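Putative methylthioribose-1-phosphate isomerase (Archaeoglobus fulgidus, PDB 1T5O) probably catalyses the interconversion of methylthioribose-1-phosphate and methylthioribulose-1-phosphate in methionine biosynthesis. Local coordinates at residues A[152-157]-A[191-196]; A[156-161]-A[203-208]. All blocks are in the same frame, centred on the assembly; numbering follows the deposited sequence.

Contact 1 (A[152-157]-A[191-196]); sequences TYCNAG and LNQGSR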
ATOM      1  N   THR A 152       9.601   2.342 -10.435  1.00 19.93           N
ATOM      2  CA  THR A 152      10.161   3.337  -9.554  1.00 18.04           C
ATOM      3  C   THR A 152       9.309   3.411  -8.294  1.00 17.73           C
ATOM      4  O   THR A 152       8.263   2.755  -8.211  1.00 16.67           O
ATOM      5  CB  THR A 152      10.275   4.718 -10.266  1.00 19.97           C
ATOM      6  OG1 THR A 152      11.089   5.583  -9.461  1.00 18.96           O
ATOM      7  CG2 THR A 152       8.872   5.340 -10.523  1.00 16.85           C
ATOM      8  N   TYR A 153       9.753   4.195  -7.307  1.00 16.31           N
ATOM      9  CA  TYR A 153       9.029   4.301  -6.046  1.00 16.87           C
ATOM     10  C   TYR A 153       9.059   5.749  -5.593  1.00 17.75           C
ATOM     11  O   TYR A 153      10.027   6.466  -5.856  1.00 19.09           O
ATOM     12  CB  TYR A 153       9.693   3.419  -4.983  1.00 16.00           C
ATOM     13  CG  TYR A 153       8.727   2.940  -3.941  1.00 17.74           C
ATOM     14  CD1 TYR A 153       7.815   1.930  -4.240  1.00 17.58           C
ATOM     15  CD2 TYR A 153       8.718   3.494  -2.658  1.00 17.69           C
ATOM     16  CE1 TYR A 153       6.924   1.468  -3.282  1.00 16.92           C
ATOM     17  CE2 TYR A 153       7.829   3.049  -1.700  1.00 19.08           C
ATOM     18  CZ  TYR A 153       6.935   2.027  -2.020  1.00 17.76           C
ATOM     19  OH  TYR A 153       6.077   1.527  -1.078  1.00 19.87           O
ATOM     20  N   CYS A 154       8.012   6.155  -4.888  1.00 15.34           N
ATOM     21  CA  CYS A 154       7.860   7.532  -4.442  1.00 18.05           C
ATOM     22  C   CYS A 154       7.884   8.527  -5.613  1.00 19.55           C
ATOM     23  O   CYS A 154       7.194   8.320  -6.632  1.00 20.81           O
ATOM     24  CB  CYS A 154       8.925   7.908  -3.376  1.00 18.19           C
ATOM     25  SG  CYS A 154       8.314   9.285  -2.350  1.00 22.14           S
ATOM     26  N   ASN A 155       8.672   9.601  -5.498  1.00 19.04           N
ATOM     27  CA  ASN A 155       8.705  10.604  -6.566  1.00 21.81           C
ATOM     28  C   ASN A 155      10.039  11.330  -6.591  1.00 23.26           C
ATOM     29  O   ASN A 155      10.171  12.426  -6.030  1.00 22.76           O
ATOM     30  CB  ASN A 155       7.557  11.605  -6.362  1.00 21.44           C
ATOM     31  CG  ASN A 155       7.578  12.753  -7.370  1.00 22.68           C
ATOM     32  OD1 ASN A 155       7.658  13.921  -6.977  1.00 22.00           O
ATOM     33  ND2 ASN A 155       7.491  12.431  -8.666  1.00 18.56           N
ATOM     34  N   ALA A 156      11.026  10.691  -7.214  1.00 21.65           N
ATOM     35  CA  ALA A 156      12.371  11.246  -7.336  1.00 21.89           C
ATOM     36  C   ALA A 156      12.451  11.838  -8.752  1.00 21.05           C
ATOM     37  O   ALA A 156      13.245  11.408  -9.591  1.00 19.64           O
ATOM     38  CB  ALA A 156      13.412  10.124  -7.145  1.00 21.60           C
ATOM     39  N   GLY A 157      11.588  12.819  -9.002  1.00 21.86           N
ATOM     40  CA  GLY A 157      11.528  13.451 -10.301  1.00 21.54           C
ATOM     41  C   GLY A 157      11.737  14.953 -10.271  1.00 22.60           C
ATOM     42  O   GLY A 157      12.347  15.488  -9.341  1.00 20.46           O
ATOM     43  N   LEU A 191       1.047   8.515   1.665  1.00 21.55           N
ATOM     44  CA  LEU A 191       0.808   9.845   1.100  1.00 23.98           C
ATOM     45  C   LEU A 191       0.623   9.875  -0.404  1.00 22.23           C
ATOM     46  O   LEU A 191       0.337  10.931  -0.966  1.00 22.77           O
ATOM     47  CB  LEU A 191       1.948  10.798   1.492  1.00 28.16           C
ATOM     48  CG  LEU A 191       1.587  11.928   2.463  1.00 31.67           C
ATOM     49  CD1 LEU A 191       0.578  11.446   3.495  1.00 32.95           C
ATOM     50  CD2 LEU A 191       2.856  12.464   3.137  1.00 31.58           C
ATOM     51  N   ASN A 192       0.803   8.725  -1.052  1.00 21.25           N
ATOM     52  CA  ASN A 192       0.629   8.579  -2.501  1.00 21.25           C
ATOM     53  C   ASN A 192       1.429   9.495  -3.416  1.00 23.05           C
ATOM     54  O   ASN A 192       0.896  10.028  -4.413  1.00 21.01           O
ATOM     55  CB  ASN A 192      -0.845   8.722  -2.874  1.00 22.05           C
ATOM     56  CG  ASN A 192      -1.657   7.529  -2.451  1.00 24.15           C
ATOM     57  OD1 ASN A 192      -1.870   7.293  -1.245  1.00 23.83           O
ATOM     58  ND2 ASN A 192      -2.101   6.745  -3.431  1.00 23.55           N
ATOM     59  N   GLN A 193       2.703   9.671  -3.110  1.00 22.66           N
ATOM     60  CA  GLN A 193       3.532  10.509  -3.969  1.00 22.66           C
ATOM     61  C   GLN A 193       3.665   9.900  -5.365  1.00 22.68           C
ATOM     62  O   GLN A 193       3.834  10.624  -6.349  1.00 21.47           O
ATOM     63  CB  GLN A 193       4.914  10.692  -3.343  1.00 22.29           C
ATOM     64  CG  GLN A 193       4.857  11.505  -2.045  1.00 25.29           C
ATOM     65  CD  GLN A 193       4.883  10.628  -0.782  1.00 28.72           C
ATOM     66  OE1 GLN A 193       4.468   9.448  -0.794  1.00 25.00           O
ATOM     67  NE2 GLN A 193       5.374  11.204   0.310  1.00 25.81           N
ATOM     68  N   GLY A 194       3.611   8.571  -5.435  1.00 23.00           N
ATOM     69  CA  GLY A 194       3.732   7.874  -6.708  1.00 20.44           C
ATOM     70  C   GLY A 194       2.557   8.105  -7.643  1.00 22.10           C
ATOM     71  O   GLY A 194       2.739   8.372  -8.840  1.00 21.70           O
ATOM     72  N   SER A 195       1.339   8.027  -7.123  1.00 21.40           N
ATOM     73  CA  SER A 195       0.175   8.224  -7.990  1.00 22.60           C
ATOM     74  C   SER A 195      -0.121   9.707  -8.229  1.00 23.37           C
ATOM     75  O   SER A 195      -0.475  10.106  -9.342  1.00 23.59           O
ATOM     76  CB  SER A 195      -1.056   7.540  -7.385  1.00 20.98           C
ATOM     77  OG  SER A 195      -1.339   8.088  -6.112  1.00 24.67           O
ATOM     78  N   ARG A 196       0.038  10.515  -7.189  1.00 21.69           N
ATOM     79  CA  ARG A 196      -0.215  11.942  -7.270  1.00 24.47           C
ATOM     80  C   ARG A 196       0.821  12.747  -8.057  1.00 24.95           C
ATOM     81  O   ARG A 196       0.474  13.559  -8.905  1.00 25.27           O
ATOM     82  CB  ARG A 196      -0.301  12.541  -5.862  1.00 23.00           C
ATOM     83  CG  ARG A 196      -1.491  12.066  -5.066  1.00 27.98           C
ATOM     84  CD  ARG A 196      -1.938  13.137  -4.095  1.00 31.17           C
ATOM     85  NE  ARG A 196      -0.780  13.670  -3.439  1.00 36.53           N
ATOM     86  CZ  ARG A 196      -0.396  14.942  -3.456  1.00 36.76           C
ATOM     87  NH1 ARG A 196      -1.088  15.886  -4.093  1.00 35.76           N
ATOM     88  NH2 ARG A 196       0.744  15.244  -2.879  1.00 33.86           N
TER

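Contact 2 (A[156-161]-A[203-208]); sequences AGRLAT and MEDGID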
ATOM      1  N   ALA A 156      11.026  10.691  -7.214  1.00 21.65           N
ATOM      2  CA  ALA A 156      12.371  11.246  -7.336  1.00 21.89           C
ATOM      3  C   ALA A 156      12.451  11.838  -8.752  1.00 21.05           C
ATOM      4  O   ALA A 156      13.245  11.408  -9.591  1.00 19.64           O
ATOM      5  CB  ALA A 156      13.412  10.124  -7.145  1.00 21.60           C
ATOM      6  N   GLY A 157      11.588  12.819  -9.002  1.00 21.86           N
ATOM      7  CA  GLY A 157      11.528  13.451 -10.301  1.00 21.54           C
ATOM      8  C   GLY A 157      11.737  14.953 -10.271  1.00 22.60           C
ATOM      9  O   GLY A 157      12.347  15.488  -9.341  1.00 20.46           O
ATOM     10  N   ARG A 158      11.202  15.637 -11.284  1.00 23.32           N
ATOM     11  CA  ARG A 158      11.384  17.076 -11.417  1.00 25.43           C
ATOM     12  C   ARG A 158      10.577  17.908 -10.432  1.00 29.25           C
ATOM     13  O   ARG A 158      10.840  19.096 -10.267  1.00 32.99           O
ATOM     14  CB  ARG A 158      11.105  17.529 -12.873  1.00 25.44           C
ATOM     15  CG  ARG A 158       9.657  17.334 -13.402  1.00 24.97           C
ATOM     16  CD  ARG A 158       9.598  17.882 -14.840  1.00 28.92           C
ATOM     17  NE  ARG A 158       8.313  17.762 -15.537  1.00 29.31           N
ATOM     18  CZ  ARG A 158       7.255  18.544 -15.341  1.00 29.55           C
ATOM     19  NH1 ARG A 158       7.289  19.521 -14.447  1.00 30.89           N
ATOM     20  NH2 ARG A 158       6.166  18.373 -16.086  1.00 31.32           N
ATOM     21  N   LEU A 159       9.600  17.310  -9.769  1.00 28.34           N
ATOM     22  CA  LEU A 159       8.852  18.080  -8.797  1.00 29.57           C
ATOM     23  C   LEU A 159       9.667  18.150  -7.495  1.00 31.12           C
ATOM     24  O   LEU A 159       9.642  19.170  -6.797  1.00 31.99           O
ATOM     25  CB  LEU A 159       7.466  17.456  -8.563  1.00 28.53           C
ATOM     26  CG  LEU A 159       6.508  17.601  -9.760  1.00 29.31           C
ATOM     27  CD1 LEU A 159       5.225  16.800  -9.519  1.00 29.31           C
ATOM     28  CD2 LEU A 159       6.193  19.078  -9.998  1.00 27.99           C
ATOM     29  N   ALA A 160      10.432  17.083  -7.223  1.00 30.10           N
ATOM     30  CA  ALA A 160      11.266  16.954  -6.028  1.00 29.54           C
ATOM     31  C   ALA A 160      12.615  17.689  -6.154  1.00 30.67           C
ATOM     32  O   ALA A 160      13.380  17.804  -5.181  1.00 31.67           O
ATOM     33  CB  ALA A 160      11.505  15.473  -5.740  1.00 27.87           C
ATOM     34  N   THR A 161      12.928  18.155  -7.356  1.00 27.81           N
ATOM     35  CA  THR A 161      14.163  18.881  -7.566  1.00 28.07           C
ATOM     36  C   THR A 161      13.759  20.183  -8.232  1.00 28.81           C
ATOM     37  O   THR A 161      12.564  20.467  -8.318  1.00 29.61           O
ATOM     38  CB  THR A 161      15.128  18.071  -8.454  1.00 26.19           C
ATOM     39  OG1 THR A 161      14.496  17.761  -9.701  1.00 27.64           O
ATOM     40  CG2 THR A 161      15.511  16.776  -7.761  1.00 25.19           C
ATOM     41  N   MET A 203       3.273  11.644 -17.206  1.00 21.56           N
ATOM     42  CA  MET A 203       2.275  11.798 -18.260  1.00 23.62           C
ATOM     43  C   MET A 203       2.376  13.188 -18.890  1.00 25.13           C
ATOM     44  O   MET A 203       2.155  13.357 -20.092  1.00 26.37           O
ATOM     45  CB  MET A 203       0.867  11.577 -17.699  1.00 24.28           C
ATOM     46  CG  MET A 203       0.594  10.131 -17.375  1.00 25.05           C
ATOM     47  SD  MET A 203      -0.948   9.868 -16.524  1.00 27.54           S
ATOM     48  CE  MET A 203      -2.147  10.364 -17.901  1.00 29.98           C
ATOM     49  N   GLU A 204       2.730  14.176 -18.086  1.00 24.15           N
ATOM     50  CA  GLU A 204       2.834  15.549 -18.572  1.00 26.91           C
ATOM     51  C   GLU A 204       3.950  15.626 -19.617  1.00 27.30           C
ATOM     52  O   GLU A 204       3.837  16.336 -20.623  1.00 28.10           O
ATOM     53  CB  GLU A 204       3.103  16.484 -17.370  1.00 26.75           C
ATOM     54  CG  GLU A 204       3.075  17.965 -17.662  1.00 35.64           C
ATOM     55  CD  GLU A 204       1.662  18.515 -17.884  1.00 36.60           C
ATOM     56  OE1 GLU A 204       0.683  17.758 -17.750  1.00 36.33           O
ATOM     57  OE2 GLU A 204       1.542  19.716 -18.187  1.00 40.84           O
ATOM     58  N   ASP A 205       5.011  14.846 -19.408  1.00 26.61           N
ATOM     59  CA  ASP A 205       6.147  14.826 -20.325  1.00 25.08           C
ATOM     60  C   ASP A 205       6.085  13.749 -21.407  1.00 24.69           C
ATOM     61  O   ASP A 205       7.050  13.550 -22.148  1.00 24.32           O
ATOM     62  CB  ASP A 205       7.459  14.699 -19.517  1.00 25.84           C
ATOM     63  CG  ASP A 205       7.633  15.827 -18.537  1.00 25.95           C
ATOM     64  OD1 ASP A 205       6.786  16.767 -18.545  1.00 27.09           O
ATOM     65  OD2 ASP A 205       8.598  15.787 -17.744  1.00 24.69           O
ATOM     66  N   GLY A 206       4.959  13.047 -21.502  1.00 25.34           N
ATOM     67  CA  GLY A 206       4.806  12.028 -22.525  1.00 24.52           C
ATOM     68  C   GLY A 206       5.575  10.740 -22.311  1.00 26.89           C
ATOM     69  O   GLY A 206       5.920  10.047 -23.266  1.00 27.60           O
ATOM     70  N   ILE A 207       5.873  10.409 -21.061  1.00 26.00           N
ATOM     71  CA  ILE A 207       6.573   9.159 -20.779  1.00 24.73           C
ATOM     72  C   ILE A 207       5.544   8.129 -20.308  1.00 23.05           C
ATOM     73  O   ILE A 207       4.765   8.418 -19.403  1.00 22.72           O
ATOM     74  CB  ILE A 207       7.653   9.395 -19.713  1.00 23.93           C
ATOM     75  CG1 ILE A 207       8.651  10.426 -20.280  1.00 27.54           C
ATOM     76  CG2 ILE A 207       8.319   8.085 -19.341  1.00 21.88           C
ATOM     77  CD1 ILE A 207       9.871  10.713 -19.430  1.00 26.90           C
ATOM     78  N   ASP A 208       5.522   6.954 -20.942  1.00 23.80           N
ATOM     79  CA  ASP A 208       4.557   5.903 -20.576  1.00 26.36           C
ATOM     80  C   ASP A 208       4.723   5.508 -19.107  1.00 24.90           C
ATOM     81  O   ASP A 208       5.844   5.298 -18.634  1.00 24.64           O
ATOM     82  CB  ASP A 208       4.739   4.650 -21.428  1.00 30.23           C
ATOM     83  CG  ASP A 208       4.334   4.855 -22.877  1.00 38.56           C
ATOM     84  OD1 ASP A 208       4.587   3.942 -23.703  1.00 42.10           O
ATOM     85  OD2 ASP A 208       3.761   5.920 -23.198  1.00 40.17           O
TER

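Contact 1 (A[152-157]-A[191-196])
Cys154 and Asn155 meet Gln193 and Gly194 where two crossover connections of a Rossmann-like domain come together, the loop after strand 149-152 facing the first turn of helix 193-204. Active sites of such folds commonly lie at the carboxyl ends of the parallel strands. Here Cys154 is the predicted transition-state stabiliser and Gln193 a predicted substrate ligand. The nitrogen of Cys154 is hydrogen-bonded to Thr188 OG1, while its carbonyl oxygen is hydrogen-bonded to Thr198 OG1 and also receives a CA-H...O contact from Gly194 CA at 3.5 Å. The thiol lies alongside Gln193, with SG 3.8 Å from CB and 4.0 Å from CD of that residue. Gln193 is bent at chi2 (99°), which folds its amide back beside the sulfur. Asn155 then turns its CG anti to the backbone N (chi1 176°), sending its amide past the helix start. There ND2 is hydrogen-bonded to Thr198 OG1 and Glu201 OE2, and OD1 to NH1 of Arg45, itself a predicted substrate ligand, consistent with a second-shell role. What Asn155 gives to Gln193 is its methylene: CB rests 3.9 Å from the Gln193 carbonyl O and 4.1 Å from Gln193 CB.

Contact 2 (A[156-161]-A[203-208])
The guanidinium of Arg158 and the carboxylate of Asp205 meet edge to edge, their planes only 14° apart, so that neither group lies over a face of the other. Glu204 CG also sits at the guanidinium edge, 3.5 Å from Arg158 NH2. The grip is side-on and bidentate. Arg158 NE points to the syn lone pair of Asp205 OD2, which lies close to the guanidinium plane, at 3.0 Å and nearly straight (162°). The second bond runs from NH2 to OD1 of Asp205, also 3.0 Å long but bent a little more and tilted from both planes. With chi2 and chi3 both near 180°, the arginine reaches straight across the gap between backbones whose nearest CA atoms, those of Arg158 and Asp205, are 10.6 Å apart.

This salt bridge ties the loop following strand 149-152 to the C-terminal end of helix 193-204, which closes in a Schellman motif: Ile207 N hydrogen-bonds to Leu202 O and Gly206 N to Met203 O, with Gly206 at positive phi. Asp205 OD2 is shared with Arg172 of helix 167-176, bringing a third element into the network. Without the guanidinium, as with an alanine here, Asp205 OD1 would probably lose its arginine mate and the loop one of its ties to the helix end, though OD2 would keep Arg172. The Glu204 carboxylate stays apart, its OE2 5.3 Å from Arg158 NH2, yet may add to the negative field there. With two arginines converging on one carboxylate, Asp205 is likely to remain ionised and to balance part of the charge of the buried Arg158.

How the contacts relate
Both contacts join the loop after strand 149-152 to helix 193-204, at successive points of each: contact 1 uses the helix start, contact 2 its far end, with centres about 10 Å apart. Ala156 and Gly157 belong to both, and Asn155 O packs on Ala160 CB at 3.3 Å. Each is partly buried, but contact 1 has two buried residues and none exposed among those touching, whereas contact 2 runs outward to the exposed Glu204. Chemistry follows place: beside the predicted active site the segments meet by van der Waals packing and a CA-H...O contact, while at the helix end a salt bridge does the joining. Glu201, between them on the helix, accepts hydrogen bonds from Asn155 ND2 and Arg158 N.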